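Putative cytochrome P450 154A1 (Streptomyces coelicolor, PDB 1ODO) belongs to the cytochrome P450 superfamily of haem-thiolate proteins and holds a protoporphyrin IX iron with 4-phenyl-1H-imidazole bound to the metal. Local coordinates at residues 246-254 and 282-290. Residues are numbered along the deposited sequence; the frame is centred on the assembly and turned at random.
Sequences TTVNVIDQA and TLRHEPAVK. With HEM (protoporphyrin IX containing Fe), chain B; PIM (4-phenyl-1H-imidazole), chain C.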
ATOM      1  N   THR A 246       2.069  -4.029   1.500  0.61 15.86           N
ATOM      2  CA  THR A 246       1.281  -2.909   2.001  0.61 14.22           C
ATOM      3  C   THR A 246       0.506  -3.162   3.296  0.61 13.65           C
ATOM      4  O   THR A 246       0.814  -2.538   4.310  0.61 11.50           O
ATOM      5  CB  THR A 246       0.322  -2.395   0.916  0.61 14.72           C
ATOM      6  OG1 THR A 246       0.879  -2.668  -0.376  0.61 12.76           O
ATOM      7  CG2 THR A 246       0.158  -0.893   1.043  0.61 14.13           C
ATOM      8  N   THR A 247      -0.506  -4.034   3.297  1.00 13.63           N
ATOM      9  CA  THR A 247      -1.209  -4.241   4.567  1.00 12.96           C
ATOM     10  C   THR A 247      -0.232  -4.672   5.664  1.00 12.56           C
ATOM     11  O   THR A 247      -0.398  -4.317   6.833  1.00 12.37           O
ATOM     12  CB  THR A 247      -2.352  -5.278   4.450  1.00 14.36           C
ATOM     13  OG1 THR A 247      -3.312  -4.828   3.484  1.00 13.47           O
ATOM     14  CG2 THR A 247      -3.061  -5.436   5.791  1.00 16.48           C
ATOM     15  N   VAL A 248       0.788  -5.433   5.278  0.61 12.21           N
ATOM     16  CA  VAL A 248       1.789  -5.905   6.228  0.61 12.10           C
ATOM     17  C   VAL A 248       2.388  -4.725   6.990  0.61 12.83           C
ATOM     18  O   VAL A 248       2.630  -4.808   8.192  0.61 13.15           O
ATOM     19  CB  VAL A 248       2.933  -6.661   5.507  0.61 12.46           C
ATOM     20  CG1 VAL A 248       3.501  -5.803   4.389  0.61  8.45           C
ATOM     21  CG2 VAL A 248       4.029  -7.028   6.503  0.61 10.50           C
ATOM     22  N   ASN A 249       2.617  -3.624   6.283  1.00 13.70           N
ATOM     23  CA  ASN A 249       3.187  -2.433   6.896  1.00 12.76           C
ATOM     24  C   ASN A 249       2.264  -1.704   7.854  1.00 12.92           C
ATOM     25  O   ASN A 249       2.724  -1.068   8.804  1.00 13.35           O
ATOM     26  CB  ASN A 249       3.692  -1.493   5.807  1.00 14.73           C
ATOM     27  CG  ASN A 249       4.824  -2.106   5.023  1.00 16.73           C
ATOM     28  OD1 ASN A 249       5.750  -2.676   5.605  1.00 18.39           O
ATOM     29  ND2 ASN A 249       4.763  -2.002   3.700  1.00 18.55           N
ATOM     30  N   VAL A 250       0.962  -1.786   7.611  1.00 11.02           N
ATOM     31  CA  VAL A 250       0.017  -1.122   8.490  1.00 11.68           C
ATOM     32  C   VAL A 250      -0.001  -1.898   9.805  1.00 11.71           C
ATOM     33  O   VAL A 250      -0.034  -1.309  10.883  1.00 10.77           O
ATOM     34  CB  VAL A 250      -1.399  -1.103   7.891  1.00 11.85           C
ATOM     35  CG1 VAL A 250      -2.327  -0.305   8.794  1.00 13.18           C
ATOM     36  CG2 VAL A 250      -1.366  -0.496   6.493  1.00 12.77           C
ATOM     37  N   ILE A 251       0.028  -3.225   9.717  1.00 12.27           N
ATOM     38  CA  ILE A 251       0.021  -4.053  10.924  1.00 12.81           C
ATOM     39  C   ILE A 251       1.311  -3.773  11.699  1.00 13.27           C
ATOM     40  O   ILE A 251       1.301  -3.613  12.919  1.00 13.52           O
ATOM     41  CB  ILE A 251      -0.062  -5.554  10.565  1.00 14.38           C
ATOM     42  CG1 ILE A 251      -1.414  -5.844   9.896  1.00 14.44           C
ATOM     43  CG2 ILE A 251       0.130  -6.409  11.823  1.00 15.32           C
ATOM     44  CD1 ILE A 251      -1.609  -7.289   9.451  1.00 15.62           C
ATOM     45  N   ASP A 252       2.414  -3.715  10.961  1.00 13.40           N
ATOM     46  CA  ASP A 252       3.745  -3.450  11.502  1.00 12.67           C
ATOM     47  C   ASP A 252       3.736  -2.132  12.284  1.00 14.57           C
ATOM     48  O   ASP A 252       4.027  -2.100  13.483  1.00 13.52           O
ATOM     49  CB  ASP A 252       4.736  -3.366  10.326  1.00 13.06           C
ATOM     50  CG  ASP A 252       6.139  -2.903  10.735  1.00 13.61           C
ATOM     51  OD1 ASP A 252       6.284  -2.137  11.708  1.00 17.67           O
ATOM     52  OD2 ASP A 252       7.108  -3.292  10.050  1.00 15.31           O
ATOM     53  N   GLN A 253       3.393  -1.048  11.595  1.00 13.64           N
ATOM     54  CA  GLN A 253       3.351   0.273  12.208  1.00 12.89           C
ATOM     55  C   GLN A 253       2.380   0.400  13.379  1.00 13.34           C
ATOM     56  O   GLN A 253       2.715   1.013  14.393  1.00 13.99           O
ATOM     57  CB  GLN A 253       3.027   1.325  11.149  1.00 14.51           C
ATOM     58  CG  GLN A 253       4.072   1.443  10.042  1.00 14.42           C
ATOM     59  CD  GLN A 253       5.395   2.030  10.520  1.00 16.50           C
ATOM     60  OE1 GLN A 253       5.553   2.378  11.689  1.00 14.99           O
ATOM     61  NE2 GLN A 253       6.353   2.140   9.608  1.00 17.48           N
ATOM     62  N   ALA A 254       1.186  -0.174  13.254  1.00 12.47           N
ATOM     63  CA  ALA A 254       0.206  -0.091  14.334  1.00 13.51           C
ATOM     64  C   ALA A 254       0.742  -0.772  15.588  1.00 13.88           C
ATOM     65  O   ALA A 254       0.694  -0.212  16.679  1.00 14.93           O
ATOM     66  CB  ALA A 254      -1.117  -0.734  13.907  1.00 10.83           C
ATOM     67  N   THR A 282      -2.855   5.355  12.623  1.00  9.49           N
ATOM     68  CA  THR A 282      -1.641   4.722  12.110  1.00  9.87           C
ATOM     69  C   THR A 282      -1.569   5.031  10.613  1.00  9.70           C
ATOM     70  O   THR A 282      -0.503   5.325  10.068  1.00 11.35           O
ATOM     71  CB  THR A 282      -1.660   3.183  12.313  1.00  9.56           C
ATOM     72  OG1 THR A 282      -1.681   2.881  13.717  1.00 10.13           O
ATOM     73  CG2 THR A 282      -0.416   2.539  11.681  1.00 10.01           C
ATOM     74  N   LEU A 283      -2.717   4.976   9.950  1.00 10.50           N
ATOM     75  CA  LEU A 283      -2.777   5.256   8.517  1.00 10.99           C
ATOM     76  C   LEU A 283      -2.366   6.703   8.244  1.00 10.96           C
ATOM     77  O   LEU A 283      -1.775   7.014   7.211  1.00 11.70           O
ATOM     78  CB  LEU A 283      -4.191   5.001   7.997  1.00  9.26           C
ATOM     79  CG  LEU A 283      -4.568   3.519   7.943  1.00 11.82           C
ATOM     80  CD1 LEU A 283      -6.052   3.332   7.645  1.00  8.53           C
ATOM     81  CD2 LEU A 283      -3.724   2.855   6.874  1.00 12.09           C
ATOM     82  N   ARG A 284      -2.670   7.593   9.180  1.00 10.42           N
ATOM     83  CA  ARG A 284      -2.314   8.995   9.000  1.00 10.65           C
ATOM     84  C   ARG A 284      -0.847   9.254   9.336  1.00 10.21           C
ATOM     85  O   ARG A 284      -0.113   9.836   8.539  1.00  9.79           O
ATOM     86  CB  ARG A 284      -3.178   9.892   9.895  1.00 11.10           C
ATOM     87  CG  ARG A 284      -2.918  11.399   9.705  1.00 11.20           C
ATOM     88  CD  ARG A 284      -3.507  12.224  10.853  1.00 12.28           C
ATOM     89  NE  ARG A 284      -2.744  12.026  12.086  1.00 12.73           N
ATOM     90  CZ  ARG A 284      -1.550  12.564  12.316  1.00 14.30           C
ATOM     91  NH1 ARG A 284      -0.986  13.347  11.404  1.00 14.48           N
ATOM     92  NH2 ARG A 284      -0.905  12.298  13.444  1.00 15.99           N
ATOM     93  N   HIS A 285      -0.443   8.807  10.524  1.00  9.56           N
ATOM     94  CA  HIS A 285       0.917   8.969  11.046  1.00 10.56           C
ATOM     95  C   HIS A 285       2.030   8.173  10.355  1.00 10.84           C
ATOM     96  O   HIS A 285       3.139   8.684  10.161  1.00 11.02           O
ATOM     97  CB  HIS A 285       0.890   8.658  12.553  1.00 10.05           C
ATOM     98  CG  HIS A 285       2.094   9.140  13.303  1.00 13.04           C
ATOM     99  ND1 HIS A 285       3.060   8.285  13.787  1.00 12.48           N
ATOM    100  CD2 HIS A 285       2.477  10.388  13.669  1.00 11.94           C
ATOM    101  CE1 HIS A 285       3.988   8.983  14.419  1.00 13.12           C
ATOM    102  NE2 HIS A 285       3.657  10.261  14.361  1.00 15.29           N
ATOM    103  N   GLU A 286       1.751   6.925  10.001  1.00  9.85           N
ATOM    104  CA  GLU A 286       2.751   6.093   9.333  1.00 12.29           C
ATOM    105  C   GLU A 286       2.093   5.223   8.266  1.00 12.37           C
ATOM    106  O   GLU A 286       2.028   4.001   8.400  1.00 12.20           O
ATOM    107  CB  GLU A 286       3.481   5.207  10.346  1.00 11.93           C
ATOM    108  CG  GLU A 286       4.286   5.983  11.380  1.00 13.29           C
ATOM    109  CD  GLU A 286       5.518   6.667  10.803  1.00 14.39           C
ATOM    110  OE1 GLU A 286       5.690   6.687   9.563  1.00 13.54           O
ATOM    111  OE2 GLU A 286       6.317   7.192  11.603  1.00 15.41           O
ATOM    112  N   PRO A 287       1.584   5.852   7.195  1.00 11.90           N
ATOM    113  CA  PRO A 287       0.923   5.133   6.098  1.00 11.71           C
ATOM    114  C   PRO A 287       1.890   4.173   5.406  1.00 11.87           C
ATOM    115  O   PRO A 287       3.090   4.440   5.341  1.00 12.20           O
ATOM    116  CB  PRO A 287       0.445   6.263   5.183  1.00  9.79           C
ATOM    117  CG  PRO A 287       1.455   7.345   5.421  1.00 11.11           C
ATOM    118  CD  PRO A 287       1.640   7.299   6.921  1.00 11.27           C
ATOM    119  N   ALA A 288       1.359   3.068   4.885  1.00 10.64           N
ATOM    120  CA  ALA A 288       2.170   2.057   4.201  1.00 11.82           C
ATOM    121  C   ALA A 288       2.780   2.482   2.866  1.00 11.89           C
ATOM    122  O   ALA A 288       3.829   1.965   2.472  1.00 10.66           O
ATOM    123  CB  ALA A 288       1.349   0.774   4.012  1.00 12.37           C
ATOM    124  N   VAL A 289       2.123   3.404   2.167  1.00  9.96           N
ATOM    125  CA  VAL A 289       2.614   3.889   0.877  1.00 10.41           C
ATOM    126  C   VAL A 289       2.927   5.379   1.026  1.00 11.18           C
ATOM    127  O   VAL A 289       2.021   6.201   1.169  1.00 12.90           O
ATOM    128  CB  VAL A 289       1.558   3.680  -0.224  1.00 10.66           C
ATOM    129  CG1 VAL A 289       2.038   4.279  -1.540  1.00 12.25           C
ATOM    130  CG2 VAL A 289       1.282   2.191  -0.384  1.00 13.06           C
ATOM    131  N   LYS A 290       4.209   5.726   0.986  1.00  8.84           N
ATOM    132  CA  LYS A 290       4.626   7.119   1.134  1.00  9.34           C
ATOM    133  C   LYS A 290       4.473   8.027  -0.079  1.00  9.79           C
ATOM    134  O   LYS A 290       4.145   9.204   0.063  1.00  8.70           O
ATOM    135  CB  LYS A 290       6.079   7.160   1.619  1.00 10.18           C
ATOM    136  CG  LYS A 290       6.286   6.456   2.957  1.00 11.47           C
ATOM    137  CD  LYS A 290       7.764   6.348   3.318  1.00 11.43           C
ATOM    138  CE  LYS A 290       8.480   5.350   2.419  1.00 13.16           C
ATOM    139  NZ  LYS A 290       9.929   5.225   2.765  1.00 11.86           N
TER
HETATM  140  CHA HEM B1407      -4.847   1.696  -4.944  1.00 13.23           C
HETATM  141  CHB HEM B1407      -6.209  -2.791  -3.849  1.00 10.62           C
HETATM  142  CHC HEM B1407      -4.361  -2.279   0.582  1.00 11.97           C
HETATM  143  CHD HEM B1407      -2.988   2.187  -0.536  1.00 10.84           C
HETATM  144  C1A HEM B1407      -5.400   0.443  -5.052  1.00 11.83           C
HETATM  145  C2A HEM B1407      -6.065  -0.108  -6.228  1.00 12.21           C
HETATM  146  C3A HEM B1407      -6.439  -1.360  -5.926  1.00 12.56           C
HETATM  147  C4A HEM B1407      -6.030  -1.630  -4.555  1.00 11.45           C
HETATM  148  CMA HEM B1407      -7.168  -2.369  -6.831  1.00 12.77           C
HETATM  149  CAA HEM B1407      -6.266   0.657  -7.554  1.00 11.43           C
HETATM  150  CBA HEM B1407      -7.521   1.547  -7.485  1.00 13.19           C
HETATM  151  CGA HEM B1407      -7.815   2.368  -8.740  1.00 12.61           C
HETATM  152  O1A HEM B1407      -6.792   2.811  -9.370  1.00 11.97           O
HETATM  153  O2A HEM B1407      -8.989   2.554  -9.054  1.00 13.65           O
HETATM  154  C1B HEM B1407      -5.824  -3.052  -2.561  1.00 10.88           C
HETATM  155  C2B HEM B1407      -6.041  -4.316  -1.880  1.00 12.30           C
HETATM  156  C3B HEM B1407      -5.522  -4.179  -0.626  1.00 12.00           C
HETATM  157  C4B HEM B1407      -4.984  -2.841  -0.524  1.00 10.76           C
HETATM  158  CMB HEM B1407      -6.731  -5.545  -2.507  1.00 12.41           C
HETATM  159  CAB HEM B1407      -5.473  -5.208   0.520  1.00 11.92           C
HETATM  160  CBB HEM B1407      -6.851  -5.607   1.074  1.00 17.57           C
HETATM  161  C1C HEM B1407      -3.830  -1.000   0.663  1.00 10.22           C
HETATM  162  C2C HEM B1407      -3.166  -0.457   1.858  1.00 10.85           C
HETATM  163  C3C HEM B1407      -2.775   0.799   1.544  1.00  9.99           C
HETATM  164  C4C HEM B1407      -3.193   1.037   0.178  1.00 10.72           C
HETATM  165  CMC HEM B1407      -2.990  -1.261   3.184  1.00  8.45           C
HETATM  166  CAC HEM B1407      -2.018   1.867   2.377  1.00 10.21           C
HETATM  167  CBC HEM B1407      -2.514   2.113   3.807  1.00  9.07           C
HETATM  168  C1D HEM B1407      -3.360   2.455  -1.824  1.00 12.34           C
HETATM  169  C2D HEM B1407      -3.103   3.685  -2.537  1.00 12.80           C
HETATM  170  C3D HEM B1407      -3.616   3.547  -3.782  1.00 12.54           C
HETATM  171  C4D HEM B1407      -4.210   2.231  -3.843  1.00 13.26           C
HETATM  172  CMD HEM B1407      -2.357   4.898  -1.946  1.00 12.79           C
HETATM  173  CAD HEM B1407      -3.544   4.588  -4.911  1.00 16.04           C
HETATM  174  CBD HEM B1407      -4.387   5.859  -4.772  1.00 17.12           C
HETATM  175  CGD HEM B1407      -4.075   6.724  -5.975  1.00 16.08           C
HETATM  176  O1D HEM B1407      -3.421   7.761  -5.808  1.00 14.98           O
HETATM  177  O2D HEM B1407      -4.471   6.297  -7.084  1.00 17.29           O
HETATM  178  NA  HEM B1407      -5.402  -0.501  -4.052  1.00 11.11           N
HETATM  179  NB  HEM B1407      -5.168  -2.166  -1.712  1.00 10.62           N
HETATM  180  NC  HEM B1407      -3.837  -0.066  -0.344  1.00 10.01           N
HETATM  181  ND  HEM B1407      -4.041   1.557  -2.641  1.00 11.20           N
HETATM  182 FE   HEM B1407      -4.619  -0.274  -2.186  1.00 11.03          FE
HETATM  183  N1  PIM C1408      -0.690  -1.960  -3.176  1.00 12.63           N
HETATM  184  C2  PIM C1408      -1.717  -1.652  -2.298  1.00 12.66           C
HETATM  185  N3  PIM C1408      -2.614  -1.086  -2.932  1.00 14.45           N
HETATM  186  C4  PIM C1408      -2.283  -0.974  -4.207  1.00 13.52           C
HETATM  187  C5  PIM C1408      -1.075  -1.518  -4.386  1.00 11.80           C
HETATM  188  C6  PIM C1408      -0.236  -1.664  -5.626  1.00 12.74           C
HETATM  189  C7  PIM C1408       0.679  -2.765  -5.703  1.00 13.84           C
HETATM  190  C8  PIM C1408       1.488  -2.911  -6.893  1.00 15.35           C
HETATM  191  C9  PIM C1408       1.346  -1.962  -7.935  1.00 13.51           C
HETATM  192  C10 PIM C1408       0.435  -0.875  -7.849  1.00 14.94           C
HETATM  193  C11 PIM C1408      -0.348  -0.759  -6.662  1.00 12.69           C
HETATM  194  O   HOH W   1       3.642  -0.838   1.375  1.00 23.58           O
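The first turns of helix 247-260 lie against the last turn of helix 275-285 and the loop that follows it, with the CA atoms of Asn249 and Ala288 5.3 Å apart and those of Ala254 and Thr282 5.6 Å apart. No direct hydrogen bond joins the two segments. Instead the methyl of Ala288 rests against the side of the first turn, 3.4 Å from Thr246 O and also against Thr246 CG2, Asn249 CB and Val250 CG2. A single water bridges the same place, accepting from Asn249 ND2 and donating to Ala288 O, while Asn249 OD1 is hydrogen-bonded to Arg141 NH1. Val250 divides its branches: CG1, anti to the backbone N (chi1 -176°), meets Leu283 CD2 at 4.0 Å, whereas CG2 reaches the haem methyl CMC. At the far end Thr282 lays CG2 3.5 Å from Ala254 N and against Gln253 CB, and its OG1 turns back to Val278 O of its own helix. Glu286 CB lies over the amide face of Gln253, 3.7 Å from CD; amide and carboxylate are tilted by 15°, and Glu286 OE1 is hydrogen-bonded to His17 NE2. Leu283 CD2 packs on the haem vinyl carbon CBC. The contact wraps the pyrrole C edge of a cytochrome P450 haem, Thr246 reaching over the distal face beside the iron-bound 4-phenyl-1H-imidazole, where helix 247-260 meets the end of the K helix and its ExxR motif (Glu281 and Arg284).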